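Long-range contacts in probable glutathione reductase (Sinorhizobium meliloti, PDB 4DNA), which probably reduces glutathione disulfide to glutathione at the expense of NADPH, working as a homodimer with one FAD bound per subunit: residues 32-37 with 113-118; 139-144 with 305-310; 266-271 with 285-290. All coordinates share one frame; numbering follows the deposited sequence.

Contact 1 (32-37 with 113-118); sequences AIAEEF and TRAELA. With FAD (flavin-adenine dinucleotide), chain C.
Glu-36 and Arg-114 run side by side, and Arg-114 NH1 reaches Glu-36 OE1 at 3.3 Å in a nearly straight salt bridge (N-H...O 170°). The carboxylate oxygen lies in the guanidinium plane but is met from above its own. Extended from CG to NE, Arg-114 carries its guanidinium under the adenine amine, N6A sitting 2.9 Å above one face near the rim. NE bonds the anti lone pair of Glu-116 OE2, and NH2 the carbonyl of Gly-272, so three acceptors fix how the flat group is turned. With an alanine here, Glu-36 would probably lose its salt-bridge partner, N6A the group beneath it, and Glu-116 all but a weak, long pairing with Lys-124. Ala-115 N gives FAD N1A a 3.2 Å hydrogen bond, and Thr-113 N a weak one to Glu-35 O (3.2 Å). Glu-35 grips the ribose with both oxygens: O3B donates to OE1 (2.6 Å) and O2B to OE2 (2.8 Å), as acidic residues do near the C-terminal end of a Rossmann-type second strand. Small Ala-34 and Ala-115 meet CB to CB at 4.0 Å. Strand 31-35 lies between 109-112 and 6-11 in the parallel sheet; 115-117 edges the antiparallel sheet beside it.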
loop_
_atom_site.group_PDB
_atom_site.type_symbol
_atom_site.label_atom_id
_atom_site.label_comp_id
_atom_site.label_asym_id
_atom_site.label_seq_id
_atom_site.Cartn_x
_atom_site.Cartn_y
_atom_site.Cartn_z
ATOM N N ALA A 32 22.976 -20.841 24.915
ATOM C CA ALA A 32 23.981 -19.776 24.928
ATOM C C ALA A 32 24.119 -19.131 23.538
ATOM O O ALA A 32 23.990 -19.813 22.519
ATOM C CB ALA A 32 25.315 -20.315 25.413
ATOM N N ILE A 33 24.372 -17.826 23.492
ATOM C CA ILE A 33 24.502 -17.130 22.206
ATOM C C ILE A 33 25.640 -16.103 22.181
ATOM O O ILE A 33 25.797 -15.307 23.111
ATOM C CB ILE A 33 23.150 -16.513 21.732
ATOM C CG1 ILE A 33 23.314 -15.770 20.389
ATOM C CG2 ILE A 33 22.530 -15.634 22.813
ATOM C CD1 ILE A 33 22.036 -15.581 19.596
ATOM N N ALA A 34 26.424 -16.131 21.107
ATOM C CA ALA A 34 27.575 -15.247 20.964
ATOM C C ALA A 34 27.490 -14.347 19.731
ATOM O O ALA A 34 27.326 -14.835 18.606
ATOM C CB ALA A 34 28.851 -16.069 20.926
ATOM N N GLU A 35 27.606 -13.035 19.945
ATOM C CA GLU A 35 27.727 -12.093 18.830
ATOM C C GLU A 35 29.046 -11.324 18.913
ATOM O O GLU A 35 29.364 -10.730 19.947
ATOM C CB GLU A 35 26.523 -11.141 18.763
ATOM C CG GLU A 35 26.722 -9.908 17.889
ATOM C CD GLU A 35 26.679 -10.201 16.391
ATOM O OE1 GLU A 35 25.658 -10.743 15.922
ATOM O OE2 GLU A 35 27.648 -9.865 15.666
ATOM N N GLU A 36 29.799 -11.338 17.812
ATOM C CA GLU A 36 31.129 -10.727 17.733
ATOM C C GLU A 36 31.133 -9.221 17.414
ATOM O O GLU A 36 32.188 -8.624 17.145
ATOM C CB GLU A 36 31.967 -11.455 16.680
ATOM C CG GLU A 36 31.569 -11.195 15.232
ATOM C CD GLU A 36 32.630 -11.667 14.249
ATOM O OE1 GLU A 36 33.754 -12.017 14.696
ATOM O OE2 GLU A 36 32.349 -11.685 13.031
ATOM N N PHE A 37 29.958 -8.606 17.426
ATOM C CA PHE A 37 29.842 -7.234 16.971
ATOM C C PHE A 37 28.646 -6.573 17.657
ATOM O O PHE A 37 28.804 -6.007 18.748
ATOM C CB PHE A 37 29.802 -7.176 15.423
ATOM C CG PHE A 37 29.660 -5.782 14.856
ATOM C CD1 PHE A 37 30.438 -4.725 15.334
ATOM C CD2 PHE A 37 28.750 -5.526 13.825
ATOM C CE1 PHE A 37 30.297 -3.445 14.814
ATOM C CE2 PHE A 37 28.611 -4.244 13.297
ATOM C CZ PHE A 37 29.386 -3.205 13.796
ATOM N N THR A 113 31.299 -11.902 22.150
ATOM C CA THR A 113 32.534 -12.557 21.769
ATOM C C THR A 113 32.303 -13.186 20.406
ATOM O O THR A 113 31.172 -13.516 20.057
ATOM C CB THR A 113 32.943 -13.653 22.794
ATOM O OG1 THR A 113 34.016 -14.444 22.272
ATOM C CG2 THR A 113 31.787 -14.575 23.120
ATOM N N ARG A 114 33.366 -13.325 19.626
ATOM C CA ARG A 114 33.338 -14.202 18.467
ATOM C C ARG A 114 33.433 -15.642 19.000
ATOM O O ARG A 114 34.095 -15.890 20.020
ATOM C CB ARG A 114 34.494 -13.861 17.518
ATOM C CG ARG A 114 34.615 -14.760 16.302
ATOM C CD ARG A 114 35.891 -14.486 15.526
ATOM N NE ARG A 114 36.134 -15.526 14.528
ATOM C CZ ARG A 114 35.554 -15.574 13.330
ATOM N NH1 ARG A 114 34.682 -14.641 12.961
ATOM N NH2 ARG A 114 35.839 -16.561 12.497
ATOM N N ALA A 115 32.749 -16.575 18.335
ATOM C CA ALA A 115 32.820 -17.995 18.689
ATOM C C ALA A 115 33.320 -18.842 17.512
ATOM O O ALA A 115 32.925 -18.622 16.358
ATOM C CB ALA A 115 31.471 -18.495 19.176
ATOM N N GLU A 116 34.206 -19.793 17.809
ATOM C CA GLU A 116 34.679 -20.745 16.810
ATOM C C GLU A 116 34.440 -22.168 17.267
ATOM O O GLU A 116 34.060 -22.419 18.417
ATOM C CB GLU A 116 36.154 -20.535 16.501
ATOM C CG GLU A 116 36.411 -19.650 15.296
ATOM C CD GLU A 116 37.861 -19.208 15.194
ATOM O OE1 GLU A 116 38.771 -20.072 15.289
ATOM O OE2 GLU A 116 38.088 -17.986 15.018
ATOM N N LEU A 117 34.673 -23.101 16.354
ATOM C CA LEU A 117 34.394 -24.496 16.611
ATOM C C LEU A 117 35.634 -25.304 16.905
ATOM O O LEU A 117 36.570 -25.340 16.098
ATOM C CB LEU A 117 33.644 -25.103 15.433
ATOM C CG LEU A 117 32.154 -24.791 15.430
ATOM C CD1 LEU A 117 31.569 -24.953 14.041
ATOM C CD2 LEU A 117 31.441 -25.700 16.419
ATOM N N ALA A 118 35.625 -25.929 18.082
ATOM C CA ALA A 118 36.593 -26.954 18.472
ATOM C C ALA A 118 36.211 -28.310 17.851
ATOM O O ALA A 118 36.372 -28.508 16.635
ATOM C CB ALA A 118 36.670 -27.053 19.989
HETATM P PA FAD C . 22.933 -11.800 10.076
HETATM O O1A FAD C . 23.853 -11.556 8.893
HETATM O O2A FAD C . 21.698 -10.963 10.329
HETATM O O5B FAD C . 23.801 -11.753 11.425
HETATM C C5B FAD C . 24.584 -12.861 11.889
HETATM C C4B FAD C . 25.463 -12.309 13.000
HETATM O O4B FAD C . 26.514 -13.201 13.370
HETATM C C3B FAD C . 26.118 -11.019 12.544
HETATM O O3B FAD C . 25.731 -9.972 13.445
HETATM C C2B FAD C . 27.604 -11.318 12.562
HETATM O O2B FAD C . 28.363 -10.173 12.954
HETATM C C1B FAD C . 27.717 -12.454 13.568
HETATM N N9A FAD C . 28.866 -13.362 13.338
HETATM C C8A FAD C . 29.391 -13.650 12.133
HETATM N N7A FAD C . 30.415 -14.534 12.219
HETATM C C5A FAD C . 30.545 -14.828 13.518
HETATM C C6A FAD C . 31.447 -15.708 14.278
HETATM N N6A FAD C . 32.390 -16.399 13.591
HETATM N N1A FAD C . 31.287 -15.767 15.627
HETATM C C2A FAD C . 30.332 -15.039 16.256
HETATM N N3A FAD C . 29.473 -14.214 15.615
HETATM C C4A FAD C . 29.528 -14.066 14.262
HETATM N N1 FAD C . 16.374 -8.520 3.801
HETATM C C2 FAD C . 15.043 -8.303 3.692
HETATM O O2 FAD C . 14.252 -9.246 3.912
HETATM N N3 FAD C . 14.548 -7.099 3.351
HETATM C C4 FAD C . 15.328 -6.031 3.093
HETATM O O4 FAD C . 14.821 -4.924 2.789
HETATM C C4X FAD C . 16.801 -6.196 3.185
HETATM N N5 FAD C . 17.653 -5.175 2.946
HETATM C C5X FAD C . 18.995 -5.369 3.050
HETATM C C6 FAD C . 19.874 -4.315 2.803
HETATM C C7 FAD C . 21.257 -4.507 2.898
HETATM C C7M FAD C . 22.165 -3.334 2.624
HETATM C C8 FAD C . 21.804 -5.846 3.284
HETATM C C8M FAD C . 23.280 -6.109 3.417
HETATM C C9 FAD C . 20.931 -6.897 3.528
HETATM C C9A FAD C . 19.553 -6.711 3.424
HETATM N N10 FAD C . 18.678 -7.786 3.678
HETATM C C10 FAD C . 17.287 -7.549 3.565
HETATM C "C1'" FAD C . 19.227 -9.106 4.039
HETATM C "C2'" FAD C . 19.144 -9.412 5.527
HETATM O "O2'" FAD C . 19.790 -8.370 6.266
HETATM C "C3'" FAD C . 19.766 -10.777 5.829
HETATM O "O3'" FAD C . 19.214 -11.729 4.913
HETATM C "C4'" FAD C . 19.509 -11.253 7.260
HETATM O "O4'" FAD C . 20.194 -10.393 8.180
HETATM C "C5'" FAD C . 19.987 -12.681 7.457
HETATM O "O5'" FAD C . 20.426 -12.832 8.805
HETATM P P FAD C . 21.333 -14.066 9.324
HETATM O O1P FAD C . 20.555 -14.854 10.362
HETATM O O2P FAD C . 21.955 -14.777 8.146
HETATM O O3P FAD C . 22.525 -13.357 10.134
#

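Contact 2 (139-144 with 305-310); sequences IAVGGH and GDVTDR. With FAD (flavin-adenine dinucleotide), chain C.
The carbonyl oxygen of Gly-305 is held twice by Thr-308, through N at 3.1 Å and through OG1, the hydroxyl arriving nearly along the C=O axis (161°), and this turn presents Asp-306 and Val-307 to Gly-142. Threonine suits the place because one residue supplies both donors. At the head of the turn, Asp-306 N gives the FAD phosphate oxygen O2P a hydrogen bond of 2.6 Å. Its carboxylate, with CG anti to the carbonyl carbon (chi1 -75°), swings to the ribityl chain, where hydroxyl O3' lies 2.8 Å from OD1 and 2.7 Å from OD2 and can give its single proton to either. This Gly-Asp pair, following strand 301-303 of the parallel Rossmann-type sheet, is a hallmark of the pyridine nucleotide-disulfide oxidoreductase family. Glycine is needed at two points: a CB on Gly-142 would run into FAD O1A, and one on Gly-305 into O2P. No hydrogen bond joins the two segments; van der Waals contact does. Val-307 points its CB toward 139-144, setting CG1 3.5 Å from the carbonyl oxygen of Ile-139, while CG2 faces CG1 of Val-141 at 4.3 Å. Val-141 in turn lays CG2 on the adenine, 3.5 Å from FAD C5A. Behind the turn, Glu-320 accepts a hydrogen bond from Gly-305 N and pairs with Arg-310.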
loop_
_atom_site.group_PDB
_atom_site.type_symbol
_atom_site.label_atom_id
_atom_site.label_comp_id
_atom_site.label_asym_id
_atom_site.label_seq_id
_atom_site.Cartn_x
_atom_site.Cartn_y
_atom_site.Cartn_z
ATOM N N ILE A 139 24.534 -22.571 13.566
ATOM C CA ILE A 139 25.446 -21.620 12.965
ATOM C C ILE A 139 24.651 -20.585 12.150
ATOM O O ILE A 139 24.389 -20.771 10.958
ATOM C CB ILE A 139 26.500 -22.351 12.109
ATOM C CG1 ILE A 139 27.353 -23.234 12.997
ATOM C CG2 ILE A 139 27.397 -21.370 11.376
ATOM C CD1 ILE A 139 28.178 -24.228 12.219
ATOM N N ALA A 140 24.259 -19.503 12.812
ATOM C CA ALA A 140 23.487 -18.443 12.179
ATOM C C ALA A 140 24.362 -17.214 12.021
ATOM O O ALA A 140 24.074 -16.132 12.539
ATOM C CB ALA A 140 22.250 -18.133 12.994
ATOM N N VAL A 141 25.429 -17.407 11.266
ATOM C CA VAL A 141 26.567 -16.504 11.218
ATOM C C VAL A 141 26.438 -15.404 10.150
ATOM O O VAL A 141 27.104 -14.368 10.230
ATOM C CB VAL A 141 27.848 -17.368 11.068
ATOM C CG1 VAL A 141 28.747 -16.916 9.939
ATOM C CG2 VAL A 141 28.585 -17.471 12.391
ATOM N N GLY A 142 25.574 -15.631 9.159
ATOM C CA GLY A 142 25.411 -14.701 8.044
ATOM C C GLY A 142 26.672 -14.496 7.217
ATOM O O GLY A 142 27.701 -15.124 7.474
ATOM N N GLY A 143 26.585 -13.607 6.227
ATOM C CA GLY A 143 27.714 -13.257 5.367
ATOM C C GLY A 143 28.219 -11.845 5.601
ATOM O O GLY A 143 27.987 -11.269 6.658
ATOM N N HIS A 144 28.907 -11.296 4.603
ATOM C CA HIS A 144 29.499 -9.957 4.653
ATOM C C HIS A 144 29.692 -9.487 3.244
ATOM O O HIS A 144 29.703 -10.312 2.330
ATOM C CB HIS A 144 30.839 -9.970 5.382
ATOM C CG HIS A 144 31.863 -10.911 4.779
ATOM N ND1 HIS A 144 32.468 -10.668 3.601
ATOM C CD2 HIS A 144 32.379 -12.120 5.241
ATOM C CE1 HIS A 144 33.322 -11.669 3.322
ATOM N NE2 HIS A 144 33.263 -12.557 4.325
ATOM N N GLY A 305 20.109 -19.071 7.754
ATOM C CA GLY A 305 20.386 -17.669 7.473
ATOM C C GLY A 305 21.200 -17.502 6.205
ATOM O O GLY A 305 21.305 -18.436 5.393
ATOM N N ASP A 306 21.780 -16.311 6.041
ATOM C CA ASP A 306 22.495 -15.944 4.818
ATOM C C ASP A 306 23.752 -16.773 4.591
ATOM O O ASP A 306 24.264 -16.823 3.473
ATOM C CB ASP A 306 22.825 -14.457 4.809
ATOM C CG ASP A 306 21.613 -13.598 4.517
ATOM O OD1 ASP A 306 20.475 -14.144 4.494
ATOM O OD2 ASP A 306 21.793 -12.373 4.310
ATOM N N VAL A 307 24.226 -17.430 5.649
ATOM C CA VAL A 307 25.366 -18.335 5.565
ATOM C C VAL A 307 25.103 -19.566 4.679
ATOM O O VAL A 307 26.050 -20.241 4.263
ATOM C CB VAL A 307 25.845 -18.774 6.977
ATOM C CG1 VAL A 307 24.815 -19.657 7.669
ATOM C CG2 VAL A 307 27.199 -19.471 6.899
ATOM N N THR A 308 23.828 -19.841 4.381
ATOM C CA THR A 308 23.424 -21.127 3.790
ATOM C C THR A 308 23.181 -21.140 2.294
ATOM O O THR A 308 22.610 -22.102 1.775
ATOM C CB THR A 308 22.167 -21.737 4.458
ATOM O OG1 THR A 308 21.013 -20.930 4.177
ATOM C CG2 THR A 308 22.359 -21.868 5.938
ATOM N N ASP A 309 23.602 -20.108 1.573
ATOM C CA ASP A 309 23.562 -20.246 0.125
ATOM C C ASP A 309 22.204 -19.797 -0.432
ATOM O O ASP A 309 22.106 -19.411 -1.608
ATOM C CB ASP A 309 23.778 -21.746 -0.210
ATOM C CG ASP A 309 24.394 -21.987 -1.579
ATOM O OD1 ASP A 309 25.374 -21.286 -1.961
ATOM O OD2 ASP A 309 23.898 -22.918 -2.260
ATOM N N ARG A 310 21.179 -19.831 0.429
ATOM C CA ARG A 310 19.770 -19.862 0.004
ATOM C C ARG A 310 19.242 -18.512 -0.491
ATOM O O ARG A 310 19.969 -17.744 -1.132
ATOM C CB ARG A 310 18.888 -20.453 1.125
ATOM C CG ARG A 310 19.188 -21.929 1.431
ATOM C CD ARG A 310 18.058 -22.678 2.149
ATOM N NE ARG A 310 18.137 -22.625 3.614
ATOM C CZ ARG A 310 17.744 -23.606 4.439
ATOM N NH1 ARG A 310 17.249 -24.749 3.954
ATOM N NH2 ARG A 310 17.862 -23.453 5.764
HETATM P PA FAD C . 22.933 -11.800 10.076
HETATM O O1A FAD C . 23.853 -11.556 8.893
HETATM O O2A FAD C . 21.698 -10.963 10.329
HETATM O O5B FAD C . 23.801 -11.753 11.425
HETATM C C5B FAD C . 24.584 -12.861 11.889
HETATM C C4B FAD C . 25.463 -12.309 13.000
HETATM O O4B FAD C . 26.514 -13.201 13.370
HETATM C C3B FAD C . 26.118 -11.019 12.544
HETATM O O3B FAD C . 25.731 -9.972 13.445
HETATM C C2B FAD C . 27.604 -11.318 12.562
HETATM O O2B FAD C . 28.363 -10.173 12.954
HETATM C C1B FAD C . 27.717 -12.454 13.568
HETATM N N9A FAD C . 28.866 -13.362 13.338
HETATM C C8A FAD C . 29.391 -13.650 12.133
HETATM N N7A FAD C . 30.415 -14.534 12.219
HETATM C C5A FAD C . 30.545 -14.828 13.518
HETATM C C6A FAD C . 31.447 -15.708 14.278
HETATM N N6A FAD C . 32.390 -16.399 13.591
HETATM N N1A FAD C . 31.287 -15.767 15.627
HETATM C C2A FAD C . 30.332 -15.039 16.256
HETATM N N3A FAD C . 29.473 -14.214 15.615
HETATM C C4A FAD C . 29.528 -14.066 14.262
HETATM N N1 FAD C . 16.374 -8.520 3.801
HETATM C C2 FAD C . 15.043 -8.303 3.692
HETATM O O2 FAD C . 14.252 -9.246 3.912
HETATM N N3 FAD C . 14.548 -7.099 3.351
HETATM C C4 FAD C . 15.328 -6.031 3.093
HETATM O O4 FAD C . 14.821 -4.924 2.789
HETATM C C4X FAD C . 16.801 -6.196 3.185
HETATM N N5 FAD C . 17.653 -5.175 2.946
HETATM C C5X FAD C . 18.995 -5.369 3.050
HETATM C C6 FAD C . 19.874 -4.315 2.803
HETATM C C7 FAD C . 21.257 -4.507 2.898
HETATM C C7M FAD C . 22.165 -3.334 2.624
HETATM C C8 FAD C . 21.804 -5.846 3.284
HETATM C C8M FAD C . 23.280 -6.109 3.417
HETATM C C9 FAD C . 20.931 -6.897 3.528
HETATM C C9A FAD C . 19.553 -6.711 3.424
HETATM N N10 FAD C . 18.678 -7.786 3.678
HETATM C C10 FAD C . 17.287 -7.549 3.565
HETATM C "C1'" FAD C . 19.227 -9.106 4.039
HETATM C "C2'" FAD C . 19.144 -9.412 5.527
HETATM O "O2'" FAD C . 19.790 -8.370 6.266
HETATM C "C3'" FAD C . 19.766 -10.777 5.829
HETATM O "O3'" FAD C . 19.214 -11.729 4.913
HETATM C "C4'" FAD C . 19.509 -11.253 7.260
HETATM O "O4'" FAD C . 20.194 -10.393 8.180
HETATM C "C5'" FAD C . 19.987 -12.681 7.457
HETATM O "O5'" FAD C . 20.426 -12.832 8.805
HETATM P P FAD C . 21.333 -14.066 9.324
HETATM O O1P FAD C . 20.555 -14.854 10.362
HETATM O O2P FAD C . 21.955 -14.777 8.146
HETATM O O3P FAD C . 22.525 -13.357 10.134
#

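Contact 3 (266-271 with 285-290); sequences RMPNTN and LGAIIV. With FAD (flavin-adenine dinucleotide), chain C.
A single bond from a side-chain hydroxyl to a backbone carbonyl ties these segments, with no backbone-to-backbone pairing: OG1 of Thr-270 donates to the carbonyl oxygen of Gly-286 at 2.6 Å. The hydroxyl lies in the carbonyl plane, on a lone pair, with a C=O...O angle of 142°. It gets there because OG1 sits between the backbone N and the carbonyl carbon (chi1 56°), which leaves CG2 beside the backbone N, against the same Gly-286 carbonyl oxygen (3.3 Å) and facing CG1 of Ile-288 at 4.2 Å. Threonine therefore serves twice, with a donor on one branch and a methyl on the other. Gly-286 has a positive phi (82°), which favours glycine. The Pro-268 ring packs beside this bond: CD lies 3.6 Å from the carbonyl oxygen of Leu-285, and CG is 3.9 Å from CB of Ala-287, whose small methyl lets the backbone come close to the ring. Between proline and threonine, Asn-269 is the centre of an inverse gamma turn, closed by Thr-270 N on Pro-268 O at 2.8 Å. Asn-269 CB points away from 285-290, and its ND2 bonds the carbonyl of Val-141 and lies 3.5 Å from FAD C8A. Farther along, the guanidinium of Arg-266 spreads one face over the flavin methyl C8M. Across the contact, Ala-287 N donates to Asn-283 OD1, which ties 285-290 to the loop just before it. Strand 266-268 pairs antiparallel with 143-145, and 285-290 runs on the way to strand 301-303, its Ile-288 touching Ala-303 and bonding Val-307 through the backbone.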
loop_
_atom_site.group_PDB
_atom_site.type_symbol
_atom_site.label_atom_id
_atom_site.label_comp_id
_atom_site.label_asym_id
_atom_site.label_seq_id
_atom_site.Cartn_x
_atom_site.Cartn_y
_atom_site.Cartn_z
ATOM N N ARG A 266 27.414 -10.528 -1.649
ATOM C CA ARG A 266 27.848 -10.767 -0.275
ATOM C C ARG A 266 28.470 -12.152 -0.196
ATOM O O ARG A 266 28.293 -12.959 -1.093
ATOM C CB ARG A 266 26.666 -10.644 0.686
ATOM C CG ARG A 266 26.168 -9.214 0.835
ATOM C CD ARG A 266 24.976 -9.097 1.767
ATOM N NE ARG A 266 25.274 -9.402 3.174
ATOM C CZ ARG A 266 25.977 -8.617 3.985
ATOM N NH1 ARG A 266 26.493 -7.490 3.512
ATOM N NH2 ARG A 266 26.187 -8.959 5.258
HETATM N N MSE A 267 29.204 -12.434 0.867
HETATM C CA MSE A 267 29.843 -13.718 0.996
HETATM C C MSE A 267 29.718 -14.253 2.361
HETATM O O MSE A 267 29.520 -13.470 3.276
HETATM C CB MSE A 267 31.291 -13.484 0.764
HETATM C CG MSE A 267 31.564 -13.769 -0.689
HETATM SE SE MSE A 267 33.392 -13.174 -0.853
HETATM C CE MSE A 267 33.617 -13.433 -2.786
ATOM N N PRO A 268 29.806 -15.556 2.548
ATOM C CA PRO A 268 29.506 -16.066 3.881
ATOM C C PRO A 268 30.706 -16.070 4.809
ATOM O O PRO A 268 31.804 -16.371 4.370
ATOM C CB PRO A 268 29.007 -17.495 3.607
ATOM C CG PRO A 268 28.784 -17.573 2.116
ATOM C CD PRO A 268 29.803 -16.632 1.546
ATOM N N ASN A 269 30.481 -15.740 6.080
ATOM C CA ASN A 269 31.534 -15.692 7.095
ATOM C C ASN A 269 31.976 -17.065 7.528
ATOM O O ASN A 269 31.742 -17.457 8.671
ATOM C CB ASN A 269 31.047 -14.976 8.349
ATOM C CG ASN A 269 30.707 -13.529 8.107
ATOM O OD1 ASN A 269 31.464 -12.807 7.453
ATOM N ND2 ASN A 269 29.561 -13.086 8.650
ATOM N N THR A 270 32.631 -17.795 6.639
ATOM C CA THR A 270 32.973 -19.178 6.948
ATOM C C THR A 270 34.475 -19.455 7.108
ATOM O O THR A 270 34.876 -20.510 7.606
ATOM C CB THR A 270 32.294 -20.162 5.970
ATOM O OG1 THR A 270 32.642 -19.843 4.617
ATOM C CG2 THR A 270 30.791 -20.076 6.114
ATOM N N ASN A 271 35.294 -18.481 6.724
ATOM C CA ASN A 271 36.740 -18.556 6.907
ATOM C C ASN A 271 37.170 -18.531 8.363
ATOM O O ASN A 271 36.710 -17.693 9.145
ATOM C CB ASN A 271 37.438 -17.439 6.126
ATOM C CG ASN A 271 37.568 -17.765 4.654
ATOM O OD1 ASN A 271 38.093 -18.823 4.283
ATOM N ND2 ASN A 271 37.082 -16.871 3.806
ATOM N N LEU A 285 31.487 -21.629 -3.344
ATOM C CA LEU A 285 31.221 -20.246 -2.950
ATOM C C LEU A 285 31.370 -19.982 -1.439
ATOM O O LEU A 285 31.117 -18.868 -0.971
ATOM C CB LEU A 285 29.844 -19.803 -3.449
ATOM C CG LEU A 285 29.744 -18.973 -4.745
ATOM C CD1 LEU A 285 30.831 -19.291 -5.775
ATOM C CD2 LEU A 285 28.339 -19.091 -5.345
ATOM N N GLY A 286 31.788 -20.995 -0.683
ATOM C CA GLY A 286 32.048 -20.838 0.748
ATOM C C GLY A 286 30.836 -20.921 1.669
ATOM O O GLY A 286 30.965 -20.717 2.881
ATOM N N ALA A 287 29.661 -21.212 1.115
ATOM C CA ALA A 287 28.455 -21.365 1.928
ATOM C C ALA A 287 28.364 -22.768 2.518
ATOM O O ALA A 287 28.846 -23.740 1.912
ATOM C CB ALA A 287 27.210 -21.046 1.118
ATOM N N ILE A 288 27.763 -22.861 3.704
ATOM C CA ILE A 288 27.496 -24.146 4.340
ATOM C C ILE A 288 26.376 -24.871 3.598
ATOM O O ILE A 288 25.341 -24.279 3.274
ATOM C CB ILE A 288 27.122 -24.000 5.832
ATOM C CG1 ILE A 288 28.305 -23.447 6.640
ATOM C CG2 ILE A 288 26.687 -25.342 6.401
ATOM C CD1 ILE A 288 27.934 -22.787 7.948
ATOM N N ILE A 289 26.607 -26.148 3.310
ATOM C CA ILE A 289 25.619 -26.990 2.651
ATOM C C ILE A 289 24.665 -27.615 3.677
ATOM O O ILE A 289 25.098 -28.274 4.636
ATOM C CB ILE A 289 26.310 -28.071 1.804
ATOM C CG1 ILE A 289 26.940 -27.424 0.575
ATOM C CG2 ILE A 289 25.337 -29.167 1.394
ATOM C CD1 ILE A 289 27.995 -28.282 -0.092
ATOM N N VAL A 290 23.368 -27.384 3.475
ATOM C CA VAL A 290 22.332 -27.976 4.326
ATOM C C VAL A 290 21.252 -28.679 3.508
ATOM O O VAL A 290 21.027 -28.363 2.337
ATOM C CB VAL A 290 21.643 -26.933 5.267
ATOM C CG1 VAL A 290 22.532 -26.566 6.447
ATOM C CG2 VAL A 290 21.185 -25.699 4.487
HETATM P PA FAD C . 22.933 -11.800 10.076
HETATM O O1A FAD C . 23.853 -11.556 8.893
HETATM O O2A FAD C . 21.698 -10.963 10.329
HETATM O O5B FAD C . 23.801 -11.753 11.425
HETATM C C5B FAD C . 24.584 -12.861 11.889
HETATM C C4B FAD C . 25.463 -12.309 13.000
HETATM O O4B FAD C . 26.514 -13.201 13.370
HETATM C C3B FAD C . 26.118 -11.019 12.544
HETATM O O3B FAD C . 25.731 -9.972 13.445
HETATM C C2B FAD C . 27.604 -11.318 12.562
HETATM O O2B FAD C . 28.363 -10.173 12.954
HETATM C C1B FAD C . 27.717 -12.454 13.568
HETATM N N9A FAD C . 28.866 -13.362 13.338
HETATM C C8A FAD C . 29.391 -13.650 12.133
HETATM N N7A FAD C . 30.415 -14.534 12.219
HETATM C C5A FAD C . 30.545 -14.828 13.518
HETATM C C6A FAD C . 31.447 -15.708 14.278
HETATM N N6A FAD C . 32.390 -16.399 13.591
HETATM N N1A FAD C . 31.287 -15.767 15.627
HETATM C C2A FAD C . 30.332 -15.039 16.256
HETATM N N3A FAD C . 29.473 -14.214 15.615
HETATM C C4A FAD C . 29.528 -14.066 14.262
HETATM N N1 FAD C . 16.374 -8.520 3.801
HETATM C C2 FAD C . 15.043 -8.303 3.692
HETATM O O2 FAD C . 14.252 -9.246 3.912
HETATM N N3 FAD C . 14.548 -7.099 3.351
HETATM C C4 FAD C . 15.328 -6.031 3.093
HETATM O O4 FAD C . 14.821 -4.924 2.789
HETATM C C4X FAD C . 16.801 -6.196 3.185
HETATM N N5 FAD C . 17.653 -5.175 2.946
HETATM C C5X FAD C . 18.995 -5.369 3.050
HETATM C C6 FAD C . 19.874 -4.315 2.803
HETATM C C7 FAD C . 21.257 -4.507 2.898
HETATM C C7M FAD C . 22.165 -3.334 2.624
HETATM C C8 FAD C . 21.804 -5.846 3.284
HETATM C C8M FAD C . 23.280 -6.109 3.417
HETATM C C9 FAD C . 20.931 -6.897 3.528
HETATM C C9A FAD C . 19.553 -6.711 3.424
HETATM N N10 FAD C . 18.678 -7.786 3.678
HETATM C C10 FAD C . 17.287 -7.549 3.565
HETATM C "C1'" FAD C . 19.227 -9.106 4.039
HETATM C "C2'" FAD C . 19.144 -9.412 5.527
HETATM O "O2'" FAD C . 19.790 -8.370 6.266
HETATM C "C3'" FAD C . 19.766 -10.777 5.829
HETATM O "O3'" FAD C . 19.214 -11.729 4.913
HETATM C "C4'" FAD C . 19.509 -11.253 7.260
HETATM O "O4'" FAD C . 20.194 -10.393 8.180
HETATM C "C5'" FAD C . 19.987 -12.681 7.457
HETATM O "O5'" FAD C . 20.426 -12.832 8.805
HETATM P P FAD C . 21.333 -14.066 9.324
HETATM O O1P FAD C . 20.555 -14.854 10.362
HETATM O O2P FAD C . 21.955 -14.777 8.146
HETATM O O3P FAD C . 22.525 -13.357 10.134
#

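All three contacts border FAD: contact 1 holds the adenosine end, contact 2 mainly the diphosphate and ribityl chain, with Val-141 on the adenine, and contact 3 touches both the adenine and the flavin methyl. Contacts 2 and 3, centres 7 Å apart, share a two-stranded sheet, with probable hydrogen bonds between His-144 N and Met-267 O (2.6 Å) and between Gly-142 O and Asn-269 N (3.2 Å). Contact 1 lies about 14 Å from contact 2 and 17 Å from contact 3, centre to centre, joined to contact 2 where Leu-117 CD1 meets Ile-139 CD1 at 3.9 Å. The backbone O of His-439 of the second subunit, the predicted active-site proton acceptor, also hydrogen-bonds FAD.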